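Local structure of DUF115 domain-containing protein (Magnetospirillum magneticum AMB-1, 5MU5) at residues His78-Ala83 against Ile205-Thr210; Gly120-Val125 against Arg200-Ile205; His272-Ile277 against Leu509-Thr514; Asn294-Val299 against Ser513-Lys518. The protein is a Maf-type glycosyltransferase involved in the formation of bacterial flagella, probably by attaching sugars to flagellin. One frame throughout, in Å; residues are numbered along the deposited sequence.

Contact 1 (His78-Ala83 against Ile205-Thr210); sequences HRISAA and IVVDWT
The type II beta turn Val207-Thr210, in the loop that leads into strand 211-214, docks on the extended residues Arg79 and Ile80. The backbone of Ile80 grips the turn with two bonds, through its N and its O. Its N donates to Thr210 O at 3.1 Å, in the carbonyl plane on a lone pair, and its O accepts from Trp209 N at 2.8 Å. Trp209 fills the third position of the turn with positive phi (71°), one face of its indole turned to Arg79. The Arg79 chain bends at chi2 (-81°) and follows the ring: CG stands 3.7 Å above the centroid of the Trp209 six-membered ring, while the guanidinium stacks on the indole at 8° between planes, a cation-pi contact. Arg79 NH1 also reaches Trp209 O at 2.8 Å, that oxygen lying in the guanidinium plane, so one residue supplies both a face and an edge partner. With a serine in place of Trp209, the guanidinium would probably lose the flat surface that fixes its tilt, and Glu118 O its indole N-H donor. On the other flank Ile80 CG1 packs 3.8 Å from Thr210 CB, and Ile80 continues onto helix 219-235. Arg79 NH2 pairs with Asp142, and Asp208 turns its carboxylate to Lys610 and Arg611, tying the turn to the region just after helix 589-609.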
loop_
_atom_site.group_PDB
_atom_site.type_symbol
_atom_site.label_atom_id
_atom_site.label_comp_id
_atom_site.label_asym_id
_atom_site.label_seq_id
_atom_site.Cartn_x
_atom_site.Cartn_y
_atom_site.Cartn_z
ATOM N N HIS A 78 18.740 -8.674 16.988
ATOM C CA HIS A 78 19.026 -7.370 16.370
ATOM C C HIS A 78 18.807 -7.378 14.841
ATOM O O HIS A 78 19.521 -6.712 14.094
ATOM C CB HIS A 78 20.480 -6.996 16.710
ATOM C CG HIS A 78 20.838 -7.263 18.144
ATOM N ND1 HIS A 78 20.281 -6.557 19.192
ATOM C CD2 HIS A 78 21.651 -8.191 18.705
ATOM C CE1 HIS A 78 20.755 -7.023 20.333
ATOM N NE2 HIS A 78 21.590 -8.013 20.066
ATOM N N ARG A 79 17.814 -8.150 14.410
ATOM C CA ARG A 79 17.507 -8.377 13.014
ATOM C C ARG A 79 16.009 -8.524 12.813
ATOM O O ARG A 79 15.297 -8.947 13.721
ATOM C CB ARG A 79 18.125 -9.712 12.578
ATOM C CG ARG A 79 19.637 -9.785 12.652
ATOM C CD ARG A 79 20.262 -9.140 11.441
ATOM N NE ARG A 79 21.707 -9.264 11.475
ATOM C CZ ARG A 79 22.513 -8.929 10.476
ATOM N NH1 ARG A 79 22.031 -8.482 9.343
ATOM N NH2 ARG A 79 23.809 -9.073 10.594
ATOM N N ILE A 80 15.547 -8.201 11.613
ATOM C CA ILE A 80 14.209 -8.574 11.186
ATOM C C ILE A 80 14.303 -10.052 10.785
ATOM O O ILE A 80 15.244 -10.439 10.101
ATOM C CB ILE A 80 13.754 -7.738 9.967
ATOM C CG1 ILE A 80 13.669 -6.242 10.311
ATOM C CG2 ILE A 80 12.426 -8.220 9.419
ATOM C CD1 ILE A 80 12.719 -5.881 11.432
ATOM N N SER A 81 13.347 -10.868 11.228
ATOM C CA SER A 81 13.226 -12.279 10.822
ATOM C C SER A 81 11.823 -12.533 10.281
ATOM O O SER A 81 10.944 -13.019 11.013
ATOM C CB SER A 81 13.475 -13.222 11.991
ATOM O OG SER A 81 14.759 -12.989 12.538
ATOM N N ALA A 82 11.623 -12.217 8.999
ATOM C CA ALA A 82 10.317 -12.397 8.330
ATOM C C ALA A 82 10.219 -13.705 7.528
ATOM O O ALA A 82 10.757 -13.782 6.424
ATOM C CB ALA A 82 10.030 -11.205 7.416
ATOM N N ALA A 83 9.524 -14.714 8.067
ATOM C CA ALA A 83 9.294 -15.977 7.332
ATOM C C ALA A 83 8.426 -15.686 6.090
ATOM O O ALA A 83 7.667 -14.717 6.091
ATOM C CB ALA A 83 8.644 -17.024 8.226
ATOM N N ILE A 205 10.762 -5.352 -0.588
ATOM C CA ILE A 205 10.506 -6.765 -0.489
ATOM C C ILE A 205 11.520 -7.605 0.319
ATOM O O ILE A 205 11.140 -8.634 0.861
ATOM C CB ILE A 205 10.266 -7.356 -1.894
ATOM C CG1 ILE A 205 9.250 -8.491 -1.795
ATOM C CG2 ILE A 205 11.581 -7.763 -2.562
ATOM C CD1 ILE A 205 7.957 -8.131 -1.081
ATOM N N VAL A 206 12.773 -7.165 0.426
ATOM C CA VAL A 206 13.787 -7.978 1.098
ATOM C C VAL A 206 14.177 -7.447 2.449
ATOM O O VAL A 206 15.362 -7.284 2.745
ATOM C CB VAL A 206 15.064 -8.186 0.253
ATOM C CG1 VAL A 206 14.752 -9.078 -0.936
ATOM C CG2 VAL A 206 15.668 -6.867 -0.208
ATOM N N VAL A 207 13.188 -7.226 3.303
ATOM C CA VAL A 207 13.502 -6.763 4.647
ATOM C C VAL A 207 14.107 -7.850 5.506
ATOM O O VAL A 207 14.619 -7.548 6.559
ATOM C CB VAL A 207 12.281 -6.194 5.400
ATOM C CG1 VAL A 207 11.881 -4.872 4.780
ATOM C CG2 VAL A 207 11.121 -7.194 5.446
ATOM N N ASP A 208 14.033 -9.108 5.080
ATOM C CA ASP A 208 14.567 -10.190 5.900
ATOM C C ASP A 208 16.039 -9.975 6.281
ATOM O O ASP A 208 16.870 -9.695 5.442
ATOM C CB ASP A 208 14.400 -11.547 5.228
ATOM C CG ASP A 208 15.022 -12.661 6.043
ATOM O OD1 ASP A 208 14.521 -12.959 7.137
ATOM O OD2 ASP A 208 16.032 -13.235 5.609
ATOM N N TRP A 209 16.327 -10.110 7.571
ATOM C CA TRP A 209 17.683 -10.052 8.115
ATOM C C TRP A 209 18.269 -8.650 8.075
ATOM O O TRP A 209 19.491 -8.469 8.113
ATOM C CB TRP A 209 18.591 -11.075 7.445
ATOM C CG TRP A 209 19.693 -11.630 8.329
ATOM C CD1 TRP A 209 21.041 -11.594 8.088
ATOM C CD2 TRP A 209 19.531 -12.298 9.590
ATOM N NE1 TRP A 209 21.723 -12.199 9.122
ATOM C CE2 TRP A 209 20.811 -12.639 10.052
ATOM C CE3 TRP A 209 18.424 -12.660 10.357
ATOM C CZ2 TRP A 209 21.008 -13.318 11.248
ATOM C CZ3 TRP A 209 18.630 -13.329 11.554
ATOM C CH2 TRP A 209 19.899 -13.640 11.986
ATOM N N THR A 210 17.388 -7.657 8.009
ATOM C CA THR A 210 17.769 -6.262 8.154
ATOM C C THR A 210 18.424 -6.070 9.537
ATOM O O THR A 210 17.866 -6.451 10.561
ATOM C CB THR A 210 16.518 -5.349 8.036
ATOM O OG1 THR A 210 15.975 -5.432 6.704
ATOM C CG2 THR A 210 16.836 -3.888 8.370
#

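Contact 2 (Gly120-Val125 against Arg200-Ile205); sequences GGFHMV and RCCCPI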
loop_
_atom_site.group_PDB
_atom_site.type_symbol
_atom_site.label_atom_id
_atom_site.label_comp_id
_atom_site.label_asym_id
_atom_site.label_seq_id
_atom_site.Cartn_x
_atom_site.Cartn_y
_atom_site.Cartn_z
ATOM N N GLY A 120 24.678 -10.172 6.880
ATOM C CA GLY A 120 24.249 -9.718 5.562
ATOM C C GLY A 120 22.996 -8.863 5.618
ATOM O O GLY A 120 22.867 -7.997 6.486
ATOM N N GLY A 121 22.068 -9.105 4.700
ATOM C CA GLY A 121 20.832 -8.329 4.625
ATOM C C GLY A 121 20.981 -7.100 3.737
ATOM O O GLY A 121 22.034 -6.420 3.741
ATOM N N PHE A 122 19.924 -6.822 2.976
ATOM C CA PHE A 122 19.915 -5.735 2.018
ATOM C C PHE A 122 19.936 -4.393 2.714
ATOM O O PHE A 122 20.720 -3.522 2.340
ATOM C CB PHE A 122 18.672 -5.819 1.144
ATOM C CG PHE A 122 18.669 -4.853 0.001
ATOM C CD1 PHE A 122 18.299 -3.535 0.192
ATOM C CD2 PHE A 122 19.019 -5.268 -1.268
ATOM C CE1 PHE A 122 18.292 -2.630 -0.858
ATOM C CE2 PHE A 122 19.001 -4.381 -2.329
ATOM C CZ PHE A 122 18.650 -3.054 -2.124
ATOM N N HIS A 123 19.080 -4.251 3.734
ATOM C CA HIS A 123 18.895 -2.993 4.446
ATOM C C HIS A 123 19.580 -2.986 5.787
ATOM O O HIS A 123 19.701 -4.012 6.454
ATOM C CB HIS A 123 17.416 -2.748 4.696
ATOM C CG HIS A 123 16.601 -2.600 3.451
ATOM N ND1 HIS A 123 16.576 -1.426 2.734
ATOM C CD2 HIS A 123 15.749 -3.444 2.821
ATOM C CE1 HIS A 123 15.748 -1.549 1.713
ATOM N NE2 HIS A 123 15.242 -2.772 1.735
ATOM N N MET A 124 20.036 -1.809 6.175
ATOM C CA MET A 124 20.574 -1.565 7.500
ATOM C C MET A 124 19.882 -0.342 8.049
ATOM O O MET A 124 19.834 0.698 7.377
ATOM C CB MET A 124 22.051 -1.262 7.443
ATOM C CG MET A 124 22.553 -0.697 8.754
ATOM S SD MET A 124 24.322 -0.851 8.885
ATOM C CE MET A 124 24.429 -2.640 9.078
ATOM N N VAL A 125 19.365 -0.453 9.263
ATOM C CA VAL A 125 18.673 0.663 9.912
ATOM C C VAL A 125 19.370 1.083 11.208
ATOM O O VAL A 125 19.477 0.305 12.139
ATOM C CB VAL A 125 17.223 0.296 10.229
ATOM C CG1 VAL A 125 16.540 1.448 10.954
ATOM C CG2 VAL A 125 16.462 -0.050 8.963
ATOM N N ARG A 200 10.325 1.253 1.782
ATOM C CA ARG A 200 9.348 1.037 0.737
ATOM C C ARG A 200 9.822 1.519 -0.619
ATOM O O ARG A 200 9.516 0.908 -1.630
ATOM C CB ARG A 200 8.041 1.753 1.087
ATOM C CG ARG A 200 6.952 1.606 0.029
ATOM C CD ARG A 200 5.727 2.462 0.309
ATOM N NE ARG A 200 5.171 2.209 1.636
ATOM C CZ ARG A 200 5.142 3.077 2.656
ATOM N NH1 ARG A 200 5.629 4.325 2.542
ATOM N NH2 ARG A 200 4.594 2.694 3.810
ATOM N N CYS A 201 10.543 2.636 -0.633
ATOM C CA CYS A 201 10.994 3.256 -1.883
ATOM C C CYS A 201 12.313 2.719 -2.423
ATOM O O CYS A 201 12.607 2.843 -3.603
ATOM C CB CYS A 201 11.139 4.757 -1.684
ATOM S SG CYS A 201 9.536 5.547 -1.522
ATOM N N CYS A 202 13.122 2.150 -1.548
ATOM C CA CYS A 202 14.383 1.600 -1.962
ATOM C C CYS A 202 14.197 0.175 -2.426
ATOM O O CYS A 202 14.516 -0.139 -3.559
ATOM C CB CYS A 202 15.375 1.648 -0.822
ATOM S SG CYS A 202 16.928 0.883 -1.289
ATOM N N CYS A 203 13.698 -0.694 -1.556
ATOM C CA CYS A 203 13.462 -2.075 -1.941
ATOM C C CYS A 203 12.664 -2.816 -0.872
ATOM O O CYS A 203 13.222 -3.558 -0.050
ATOM C CB CYS A 203 14.786 -2.772 -2.136
ATOM S SG CYS A 203 14.522 -4.276 -3.045
ATOM N N PRO A 204 11.347 -2.641 -0.887
ATOM C CA PRO A 204 10.568 -3.088 0.259
ATOM C C PRO A 204 10.583 -4.599 0.483
ATOM O O PRO A 204 10.456 -5.078 1.617
ATOM C CB PRO A 204 9.146 -2.651 -0.103
ATOM C CG PRO A 204 9.138 -2.625 -1.584
ATOM C CD PRO A 204 10.507 -2.216 -2.017
ATOM N N ILE A 205 10.762 -5.352 -0.588
ATOM C CA ILE A 205 10.506 -6.765 -0.489
ATOM C C ILE A 205 11.520 -7.605 0.319
ATOM O O ILE A 205 11.140 -8.634 0.861
ATOM C CB ILE A 205 10.266 -7.356 -1.894
ATOM C CG1 ILE A 205 9.250 -8.491 -1.795
ATOM C CG2 ILE A 205 11.581 -7.763 -2.562
ATOM C CD1 ILE A 205 7.957 -8.131 -1.081
#
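Phe122 and Cys203 bring the two backbones no nearer than 8.4 Å between CA atoms, so the contact is made by side chains crossing that distance. Segment 120-125 enters strand 123-127 of a four-stranded parallel sheet at His123, while segment 200-205 leaves helix 188-202 at Cys203, on the way to neighbouring strand 211-214. With strand order 3-2-1-4, the sheet is Rossmann-like. His123 points its imidazole at the helix end and gives NE2-H to Cys203 O at 2.8 Å, nearly straight at 169°. The oxygen lies in the ring plane, whereas the donor stands well above the plane of the carbonyl. A chi1 of -172° sets CG trans to N and sends the Phe122 ring toward the two cysteines. Their sulfurs meet it differently: Cys203 SG lies over one face, 4.6 Å from the Phe122 centroid, and Cys202 SG comes in at the edge, 3.8 Å from Phe122 CE1. Cys203 CB adds a contact of 3.7 Å to Phe122 CE1. Phe122 CD1 in turn sits over the His123 ring, which restrains the imidazole from that side, and helix 568-579 packs on both Phe122 and Cys203. His123 ND1 is bonded to His148 NE2, so both ring nitrogens are engaged; the buried carbonyl just past the helix end thus has a nearly linear N-H donor, and ND1 would then probably accept from His148.

Contact 3 (His272-Ile277 against Leu509-Thr514); sequences HTPVFI and LRLKST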
loop_
_atom_site.group_PDB
_atom_site.type_symbol
_atom_site.label_atom_id
_atom_site.label_comp_id
_atom_site.label_asym_id
_atom_site.label_seq_id
_atom_site.Cartn_x
_atom_site.Cartn_y
_atom_site.Cartn_z
ATOM N N HIS A 272 -26.946 21.276 -3.778
ATOM C CA HIS A 272 -27.583 21.474 -2.487
ATOM C C HIS A 272 -28.581 20.390 -2.063
ATOM O O HIS A 272 -28.992 20.379 -0.926
ATOM C CB HIS A 272 -28.228 22.853 -2.432
ATOM C CG HIS A 272 -27.232 23.968 -2.489
ATOM N ND1 HIS A 272 -27.077 24.773 -3.598
ATOM C CD2 HIS A 272 -26.312 24.387 -1.587
ATOM C CE1 HIS A 272 -26.110 25.647 -3.374
ATOM N NE2 HIS A 272 -25.629 25.434 -2.161
ATOM N N THR A 273 -28.972 19.489 -2.945
ATOM C CA THR A 273 -29.838 18.394 -2.527
ATOM C C THR A 273 -29.041 17.498 -1.577
ATOM O O THR A 273 -27.894 17.160 -1.858
ATOM C CB THR A 273 -30.308 17.531 -3.713
ATOM O OG1 THR A 273 -30.947 18.362 -4.672
ATOM C CG2 THR A 273 -31.307 16.481 -3.268
ATOM N N PRO A 274 -29.638 17.124 -0.444
ATOM C CA PRO A 274 -28.891 16.229 0.423
ATOM C C PRO A 274 -28.818 14.831 -0.152
ATOM O O PRO A 274 -29.646 14.447 -0.955
ATOM C CB PRO A 274 -29.679 16.231 1.740
ATOM C CG PRO A 274 -30.957 16.903 1.462
ATOM C CD PRO A 274 -30.962 17.464 0.077
ATOM N N VAL A 275 -27.822 14.083 0.274
ATOM C CA VAL A 275 -27.668 12.712 -0.140
ATOM C C VAL A 275 -27.691 11.798 1.092
ATOM O O VAL A 275 -27.130 12.124 2.145
ATOM C CB VAL A 275 -26.386 12.530 -0.990
ATOM C CG1 VAL A 275 -25.140 12.636 -0.133
ATOM C CG2 VAL A 275 -26.414 11.181 -1.684
ATOM N N PHE A 276 -28.394 10.675 0.949
ATOM C CA PHE A 276 -28.441 9.636 1.952
ATOM C C PHE A 276 -27.575 8.497 1.480
ATOM O O PHE A 276 -27.859 7.906 0.433
ATOM C CB PHE A 276 -29.843 9.084 2.158
ATOM C CG PHE A 276 -30.806 10.051 2.743
ATOM C CD1 PHE A 276 -30.399 11.294 3.240
ATOM C CD2 PHE A 276 -32.125 9.702 2.832
ATOM C CE1 PHE A 276 -31.307 12.149 3.797
ATOM C CE2 PHE A 276 -33.040 10.565 3.389
ATOM C CZ PHE A 276 -32.638 11.784 3.867
ATOM N N ILE A 277 -26.515 8.221 2.238
ATOM C CA ILE A 277 -25.584 7.139 1.935
ATOM C C ILE A 277 -25.955 6.006 2.848
ATOM O O ILE A 277 -25.940 6.162 4.056
ATOM C CB ILE A 277 -24.141 7.591 2.145
ATOM C CG1 ILE A 277 -23.793 8.604 1.053
ATOM C CG2 ILE A 277 -23.192 6.408 2.065
ATOM C CD1 ILE A 277 -22.678 9.541 1.406
ATOM N N LEU A 509 -33.740 14.730 11.985
ATOM C CA LEU A 509 -33.420 15.118 10.622
ATOM C C LEU A 509 -34.520 15.979 10.019
ATOM O O LEU A 509 -35.663 15.569 10.008
ATOM C CB LEU A 509 -33.213 13.862 9.779
ATOM C CG LEU A 509 -32.923 13.992 8.286
ATOM C CD1 LEU A 509 -32.077 12.815 7.812
ATOM C CD2 LEU A 509 -34.200 14.089 7.467
ATOM N N ARG A 510 -34.170 17.175 9.548
ATOM C CA ARG A 510 -35.097 18.065 8.821
ATOM C C ARG A 510 -34.343 18.542 7.595
ATOM O O ARG A 510 -33.257 19.098 7.719
ATOM C CB ARG A 510 -35.493 19.315 9.627
ATOM C CG ARG A 510 -36.281 19.082 10.908
ATOM C CD ARG A 510 -37.672 18.495 10.660
ATOM N NE ARG A 510 -38.413 18.326 11.912
ATOM C CZ ARG A 510 -38.202 17.360 12.808
ATOM N NH1 ARG A 510 -37.253 16.439 12.630
ATOM N NH2 ARG A 510 -38.941 17.314 13.908
ATOM N N LEU A 511 -34.914 18.352 6.419
ATOM C CA LEU A 511 -34.266 18.761 5.186
ATOM C C LEU A 511 -34.866 20.063 4.679
ATOM O O LEU A 511 -36.014 20.361 4.949
ATOM C CB LEU A 511 -34.419 17.669 4.137
ATOM C CG LEU A 511 -33.935 16.280 4.553
ATOM C CD1 LEU A 511 -34.229 15.301 3.420
ATOM C CD2 LEU A 511 -32.456 16.285 4.907
ATOM N N LYS A 512 -34.080 20.830 3.934
ATOM C CA LYS A 512 -34.536 22.087 3.349
ATOM C C LYS A 512 -34.850 21.910 1.859
ATOM O O LYS A 512 -35.249 22.850 1.192
ATOM C CB LYS A 512 -33.443 23.152 3.512
ATOM C CG LYS A 512 -33.084 23.457 4.960
ATOM C CD LYS A 512 -31.740 24.173 5.070
ATOM C CE LYS A 512 -31.330 24.367 6.527
ATOM N NZ LYS A 512 -29.847 24.403 6.653
ATOM N N SER A 513 -34.679 20.705 1.338
ATOM C CA SER A 513 -34.813 20.466 -0.096
ATOM C C SER A 513 -36.242 20.177 -0.537
ATOM O O SER A 513 -37.118 19.976 0.278
ATOM C CB SER A 513 -33.933 19.286 -0.482
ATOM O OG SER A 513 -34.214 18.194 0.378
ATOM N N THR A 514 -36.433 20.136 -1.850
ATOM C CA THR A 514 -37.705 19.797 -2.483
ATOM C C THR A 514 -37.508 18.749 -3.578
ATOM O O THR A 514 -36.370 18.513 -4.032
ATOM C CB THR A 514 -38.301 21.027 -3.173
ATOM O OG1 THR A 514 -37.466 21.404 -4.278
ATOM C CG2 THR A 514 -38.410 22.187 -2.200
#
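Leu511 splits its two methyl groups between Pro274 and Phe276, residues two apart that face the same side of the sheet. CD2 rests 3.8 Å from Pro274 CG, the leucine and the proline ring meeting at a slant, while Leu511 CD1 lies 3.9 Å from Phe276 CZ. The phenyl ring and the leucine approach from opposite directions, and Leu509 does likewise, its CD1 4.1 Å from Phe276 CZ. Both leucine methyls thus meet the end of the ring from directions roughly at right angles, each oblique to its plane. With CG anti to its carbonyl carbon (chi1 -67°), Phe276 swings its ring toward the leucines, although its CB does not point at them; there it also meets Phe412 edge-to-face and packs on Ile291 of helix 284-294. At the other end Pro274 CD presses on Ser513, 3.3 Å from OG and 3.5 Å from CB, the hydroxyl being bonded to Arg297 O. An alanine in place of Pro274 removes CG and CD, and would probably open a gap beside Leu511 CD2 and cost the Ser513 side chain one of its carbon neighbours. No hydrogen bond joins the two segments. The arrangement is that of a layered alpha/beta fold: strand 275-278 lies between strands 408-412 and 299-303, and loop 509-514 extends the layer of helix 284-294 over the beginning of this inner strand.

Contact 4 (Asn294-Val299 against Ser513-Lys518); sequences NQDRAV and STPDMK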
loop_
_atom_site.group_PDB
_atom_site.type_symbol
_atom_site.label_atom_id
_atom_site.label_comp_id
_atom_site.label_asym_id
_atom_site.label_seq_id
_atom_site.Cartn_x
_atom_site.Cartn_y
_atom_site.Cartn_z
ATOM N N ASN A 294 -38.451 10.734 3.207
ATOM C CA ASN A 294 -37.646 11.778 2.591
ATOM C C ASN A 294 -37.086 11.452 1.203
ATOM O O ASN A 294 -36.471 12.307 0.586
ATOM C CB ASN A 294 -36.498 12.148 3.534
ATOM C CG ASN A 294 -36.967 12.977 4.700
ATOM O OD1 ASN A 294 -37.109 14.192 4.589
ATOM N ND2 ASN A 294 -37.207 12.329 5.833
ATOM N N GLN A 295 -37.308 10.245 0.698
ATOM C CA GLN A 295 -36.677 9.847 -0.553
ATOM C C GLN A 295 -37.081 10.711 -1.732
ATOM O O GLN A 295 -36.343 10.786 -2.722
ATOM C CB GLN A 295 -36.930 8.376 -0.884
ATOM C CG GLN A 295 -38.331 8.069 -1.359
ATOM C CD GLN A 295 -38.482 6.610 -1.701
ATOM O OE1 GLN A 295 -37.714 6.070 -2.478
ATOM N NE2 GLN A 295 -39.472 5.959 -1.116
ATOM N N ASP A 296 -38.229 11.370 -1.633
ATOM C CA ASP A 296 -38.665 12.269 -2.700
ATOM C C ASP A 296 -37.796 13.544 -2.852
ATOM O O ASP A 296 -37.752 14.131 -3.951
ATOM C CB ASP A 296 -40.154 12.617 -2.555
ATOM C CG ASP A 296 -40.462 13.357 -1.270
ATOM O OD1 ASP A 296 -39.682 13.244 -0.288
ATOM O OD2 ASP A 296 -41.505 14.050 -1.229
ATOM N N ARG A 297 -37.100 13.945 -1.783
ATOM C CA ARG A 297 -36.259 15.138 -1.795
ATOM C C ARG A 297 -34.797 14.935 -1.347
ATOM O O ARG A 297 -34.093 15.893 -1.003
ATOM C CB ARG A 297 -36.904 16.252 -0.988
ATOM C CG ARG A 297 -37.032 15.983 0.497
ATOM C CD ARG A 297 -37.891 17.066 1.128
ATOM N NE ARG A 297 -38.430 16.662 2.419
ATOM C CZ ARG A 297 -39.433 15.801 2.586
ATOM N NH1 ARG A 297 -40.020 15.224 1.533
ATOM N NH2 ARG A 297 -39.845 15.499 3.815
ATOM N N ALA A 298 -34.328 13.698 -1.387
ATOM C CA ALA A 298 -32.923 13.406 -1.137
ATOM C C ALA A 298 -32.438 12.371 -2.132
ATOM O O ALA A 298 -33.210 11.539 -2.594
ATOM C CB ALA A 298 -32.721 12.899 0.276
ATOM N N VAL A 299 -31.147 12.394 -2.441
ATOM C CA VAL A 299 -30.604 11.404 -3.359
ATOM C C VAL A 299 -30.230 10.188 -2.535
ATOM O O VAL A 299 -29.548 10.340 -1.541
ATOM C CB VAL A 299 -29.402 11.986 -4.113
ATOM C CG1 VAL A 299 -28.658 10.905 -4.891
ATOM C CG2 VAL A 299 -29.908 13.101 -5.023
ATOM N N SER A 513 -34.679 20.705 1.338
ATOM C CA SER A 513 -34.813 20.466 -0.096
ATOM C C SER A 513 -36.242 20.177 -0.537
ATOM O O SER A 513 -37.118 19.976 0.278
ATOM C CB SER A 513 -33.933 19.286 -0.482
ATOM O OG SER A 513 -34.214 18.194 0.378
ATOM N N THR A 514 -36.433 20.136 -1.850
ATOM C CA THR A 514 -37.705 19.797 -2.483
ATOM C C THR A 514 -37.508 18.749 -3.578
ATOM O O THR A 514 -36.370 18.513 -4.032
ATOM C CB THR A 514 -38.301 21.027 -3.173
ATOM O OG1 THR A 514 -37.466 21.404 -4.278
ATOM C CG2 THR A 514 -38.410 22.187 -2.200
ATOM N N PRO A 515 -38.607 18.124 -4.035
ATOM C CA PRO A 515 -38.447 17.207 -5.173
ATOM C C PRO A 515 -37.889 17.892 -6.423
ATOM O O PRO A 515 -37.142 17.266 -7.160
ATOM C CB PRO A 515 -39.866 16.693 -5.427
ATOM C CG PRO A 515 -40.593 16.906 -4.147
ATOM C CD PRO A 515 -39.970 18.096 -3.482
ATOM N N ASP A 516 -38.248 19.153 -6.657
ATOM C CA ASP A 516 -37.713 19.918 -7.807
ATOM C C ASP A 516 -36.204 20.107 -7.720
ATOM O O ASP A 516 -35.498 19.953 -8.723
ATOM C CB ASP A 516 -38.390 21.295 -7.934
ATOM C CG ASP A 516 -39.812 21.208 -8.507
ATOM O OD1 ASP A 516 -40.321 20.076 -8.628
ATOM O OD2 ASP A 516 -40.417 22.268 -8.842
ATOM N N MET A 517 -35.721 20.444 -6.521
ATOM C CA MET A 517 -34.298 20.623 -6.277
ATOM C C MET A 517 -33.554 19.314 -6.576
ATOM O O MET A 517 -32.492 19.313 -7.233
ATOM C CB MET A 517 -34.062 21.062 -4.825
ATOM C CG MET A 517 -32.608 21.434 -4.503
ATOM S SD MET A 517 -32.285 21.827 -2.756
ATOM C CE MET A 517 -33.430 23.204 -2.502
ATOM N N LYS A 518 -34.130 18.205 -6.108
ATOM C CA LYS A 518 -33.585 16.872 -6.347
ATOM C C LYS A 518 -33.488 16.593 -7.841
ATOM O O LYS A 518 -32.440 16.143 -8.311
ATOM C CB LYS A 518 -34.442 15.785 -5.688
ATOM C CG LYS A 518 -33.886 14.385 -5.906
ATOM C CD LYS A 518 -34.746 13.287 -5.304
ATOM C CE LYS A 518 -34.058 11.970 -5.582
ATOM N NZ LYS A 518 -34.803 10.815 -5.041
#
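Lys518 reaches from the first turn of helix 515-528 across the loop at Asp296-Val299. Its chain is extended throughout, CG anti to the backbone N (chi1 -179°), which carries the ammonium group past a row of carbonyl groups. Lys518 CB starts near Asp296 O and its CG passes the methyl Val299 CG2; Lys518 CD then moves in to 3.4 Å from Asp296 O. Lys518 CE passes 3.1 Å from Ala298 O, and NZ donates to Gln295 O at 2.8 Å, almost straight down the carbonyl bond at 176°. A second, weak bond runs from NZ to Ala298 O. Beside it the helix start is held as well. Ser513 OG donates to Arg297 O at 2.7 Å, with the donor tilted 24° from the carbonyl plane, and the Arg297 chain lies along Ser513, its CD 3.1 Å from Ser513 O. Thr514 is the N-cap, its OG1 accepting from Met517 N, and Pro515 follows as the first helical residue, its CA making a C-H...O contact with Asp296 O. Arg297 NH1 turns back to a salt bridge with Asp296 OD1. Lys518 NZ also has a salt bridge to Asp318, so two carbonyl oxygens, one weakly, and a carboxylate engage the ammonium, an environment likely to favour its charged form and to tie the helix start to the loop.

Overall arrangement
The four contacts form two pairs on opposite sides of the chain's centre. Contacts 1 and 2 lie 9 Å apart between centres within the Maf N-terminal region, share Ile205 and are joined by Arg79 NH1 to Gly120 O at 3.0 Å; Val206 also packs on Phe122. Contacts 3 and 4, 7 Å apart between centres, share Ser513 and Thr514, and parallel strand pairing joins them, with Pro274 O 2.9 Å from Val299 N. Between the pairs the separation is large: contacts 2 and 3 are about 28 Å apart at their nearest atoms, contacts 1 and 4 about 41 Å. One pair thus sits at the 211-214 side of the parallel sheet, the other at the larger mixed sheet.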